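Local coordinates for protein putative metal-dependent phosphoesterase (Bifidobacterium adolescentis, PDB 3O0F) that hydrolyses phosphoesters as a metal-dependent enzyme of the PHP family and binds AMP beside a cluster of iron and zinc ions, at residues Pro11-Asp16 with Gly41-Ala46. Residues are numbered along the deposited sequence; the frame is centred on the assembly and turned at random.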
loop_
_atom_site.group_PDB
_atom_site.type_symbol
_atom_site.label_atom_id
_atom_site.label_comp_id
_atom_site.label_asym_id
_atom_site.label_seq_id
_atom_site.Cartn_x
_atom_site.Cartn_y
_atom_site.Cartn_z
ATOM N N PRO A 11 -9.412 -11.903 -12.607
ATOM C CA PRO A 11 -9.632 -11.444 -14.000
ATOM C C PRO A 11 -8.372 -11.502 -14.900
ATOM O O PRO A 11 -7.253 -11.196 -14.457
ATOM C CB PRO A 11 -10.085 -10.007 -13.826
ATOM C CG PRO A 11 -9.671 -9.615 -12.475
ATOM C CD PRO A 11 -9.671 -10.839 -11.627
ATOM N N ALA A 12 -8.557 -11.852 -16.162
ATOM C CA ALA A 12 -7.430 -11.939 -17.102
ATOM C C ALA A 12 -7.065 -10.558 -17.639
ATOM O O ALA A 12 -5.936 -10.327 -18.085
ATOM C CB ALA A 12 -7.748 -12.951 -18.248
ATOM N N GLN A 13 -8.020 -9.631 -17.589
ATOM C CA GLN A 13 -7.804 -8.231 -17.989
ATOM C C GLN A 13 -8.493 -7.270 -17.035
ATOM O O GLN A 13 -9.447 -7.644 -16.385
ATOM C CB GLN A 13 -8.216 -7.913 -19.425
ATOM C CG GLN A 13 -9.502 -8.502 -19.888
ATOM C CD GLN A 13 -9.280 -9.681 -20.818
ATOM O OE1 GLN A 13 -8.295 -9.713 -21.571
ATOM N NE2 GLN A 13 -10.206 -10.650 -20.789
ATOM N N GLY A 14 -7.962 -6.061 -16.936
ATOM C CA GLY A 14 -8.455 -5.063 -15.991
ATOM C C GLY A 14 -7.364 -4.132 -15.504
ATOM O O GLY A 14 -6.439 -3.795 -16.233
ATOM N N TRP A 15 -7.465 -3.737 -14.242
ATOM C CA TRP A 15 -6.649 -2.665 -13.718
ATOM C C TRP A 15 -5.760 -3.236 -12.622
ATOM O O TRP A 15 -6.235 -4.040 -11.834
ATOM C CB TRP A 15 -7.549 -1.612 -13.079
ATOM C CG TRP A 15 -8.402 -0.828 -13.986
ATOM C CD1 TRP A 15 -9.307 -1.287 -14.923
ATOM C CD2 TRP A 15 -8.515 0.593 -13.984
ATOM N NE1 TRP A 15 -9.948 -0.207 -15.516
ATOM C CE2 TRP A 15 -9.458 0.949 -14.975
ATOM C CE3 TRP A 15 -7.887 1.605 -13.248
ATOM C CZ2 TRP A 15 -9.806 2.270 -15.226
ATOM C CZ3 TRP A 15 -8.227 2.915 -13.504
ATOM C CH2 TRP A 15 -9.159 3.240 -14.480
ATOM N N ASP A 16 -4.520 -2.764 -12.505
ATOM C CA ASP A 16 -3.707 -3.096 -11.341
ATOM C C ASP A 16 -3.823 -1.921 -10.355
ATOM O O ASP A 16 -3.256 -0.847 -10.601
ATOM C CB ASP A 16 -2.247 -3.318 -11.747
ATOM C CG ASP A 16 -1.378 -3.792 -10.585
ATOM O OD1 ASP A 16 -1.830 -3.754 -9.442
ATOM O OD2 ASP A 16 -0.249 -4.254 -10.813
ATOM N N GLY A 41 -0.581 -3.713 -21.481
ATOM C CA GLY A 41 -1.947 -3.943 -21.937
ATOM C C GLY A 41 -2.989 -3.842 -20.837
ATOM O O GLY A 41 -4.082 -4.347 -21.001
ATOM N N LEU A 42 -2.639 -3.209 -19.716
ATOM C CA LEU A 42 -3.577 -2.997 -18.613
ATOM C C LEU A 42 -4.607 -1.961 -19.039
ATOM O O LEU A 42 -4.304 -1.094 -19.842
ATOM C CB LEU A 42 -2.854 -2.541 -17.339
ATOM C CG LEU A 42 -1.753 -3.484 -16.792
ATOM C CD1 LEU A 42 -1.269 -2.979 -15.436
ATOM C CD2 LEU A 42 -2.240 -4.932 -16.745
ATOM N N HIS A 43 -5.819 -2.064 -18.502
ATOM C CA HIS A 43 -6.871 -1.061 -18.800
ATOM C C HIS A 43 -6.740 0.189 -17.962
ATOM O O HIS A 43 -7.295 1.230 -18.273
ATOM C CB HIS A 43 -8.248 -1.663 -18.607
ATOM C CG HIS A 43 -8.513 -2.835 -19.491
ATOM N ND1 HIS A 43 -9.641 -3.612 -19.367
ATOM C CD2 HIS A 43 -7.797 -3.366 -20.511
ATOM C CE1 HIS A 43 -9.614 -4.566 -20.280
ATOM N NE2 HIS A 43 -8.519 -4.423 -21.002
ATOM N N GLY A 44 -6.008 0.093 -16.874
ATOM C CA GLY A 44 -5.741 1.227 -16.041
ATOM C C GLY A 44 -4.841 0.794 -14.901
ATOM O O GLY A 44 -4.484 -0.385 -14.783
ATOM N N VAL A 45 -4.487 1.746 -14.069
ATOM C CA VAL A 45 -3.599 1.514 -12.948
ATOM C C VAL A 45 -4.030 2.409 -11.801
ATOM O O VAL A 45 -4.757 3.355 -12.006
ATOM C CB VAL A 45 -2.133 1.791 -13.466
ATOM C CG1 VAL A 45 -1.829 3.291 -13.575
ATOM C CG2 VAL A 45 -1.091 1.022 -12.688
ATOM N N ALA A 46 -3.573 2.107 -10.595
ATOM C CA ALA A 46 -3.655 3.017 -9.506
ATOM C C ALA A 46 -2.312 3.222 -8.876
ATOM O O ALA A 46 -1.516 2.276 -8.699
ATOM C CB ALA A 46 -4.642 2.489 -8.417
HETATM O O HOH W 1 -5.624 -5.947 -18.914
#
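With CG anti to its carbonyl carbon (chi1 -69°), Trp15 lays its indole over Gly44, while His43, turned the same way about its first torsion (chi1 -60°), carries its imidazole back across Gly14. The indole contact is CH-pi: Gly44 CA stands 3.7 Å from the centroid of the Trp15 six-membered ring and 19° off the ring normal, so the C-H meets a face. A CB on Gly44 would run into Trp15 CE3, so the absence of a side chain is what lets the ring settle onto the backbone. At the pyrrole end, Trp15 NE1 is 3.8 Å from His43 CB, the two side chains crossing at about a right angle. Were Trp15 an alanine, the methylene of Gly44 would probably lose its aromatic cover, and Pro69 and Val281, which also touch the indole, a packing partner. The segments belong to a beta-alpha-beta unit of the distorted beta-alpha barrel typical of PHP domains, helix 30-39 linking parallel strands 15-19 and 44-47. Asp16 pairs with Val45: Asp16 N donates to Gly44 O at 3.3 Å. Ala46 N completes the bridge, 3.0 Å from Asp16 O. One residue earlier the pairing is looser; Gly14 O takes His43 N, 2.9 Å away, and Gly44 N is buried with no hydrogen-bond partner. Gly14 N lies over one face of the His43 ring and reaches Gly41 O through a water; His43 ND1 is hydrogen-bonded to Asp278 OD2 in helix 278-287. Next to that ring, Gln13 CB approaches His43 CE1 obliquely at 3.7 Å. Beside Val45, on the sheet face away from the indole, Asp16 sets its CB 3.8 Å from Leu42 CD1. Asp16 OD2 is hydrogen-bonded to Ser260 OG and to the backbone N of Gly272, tying strand 15-19 to the region of the iron ligand Asp261.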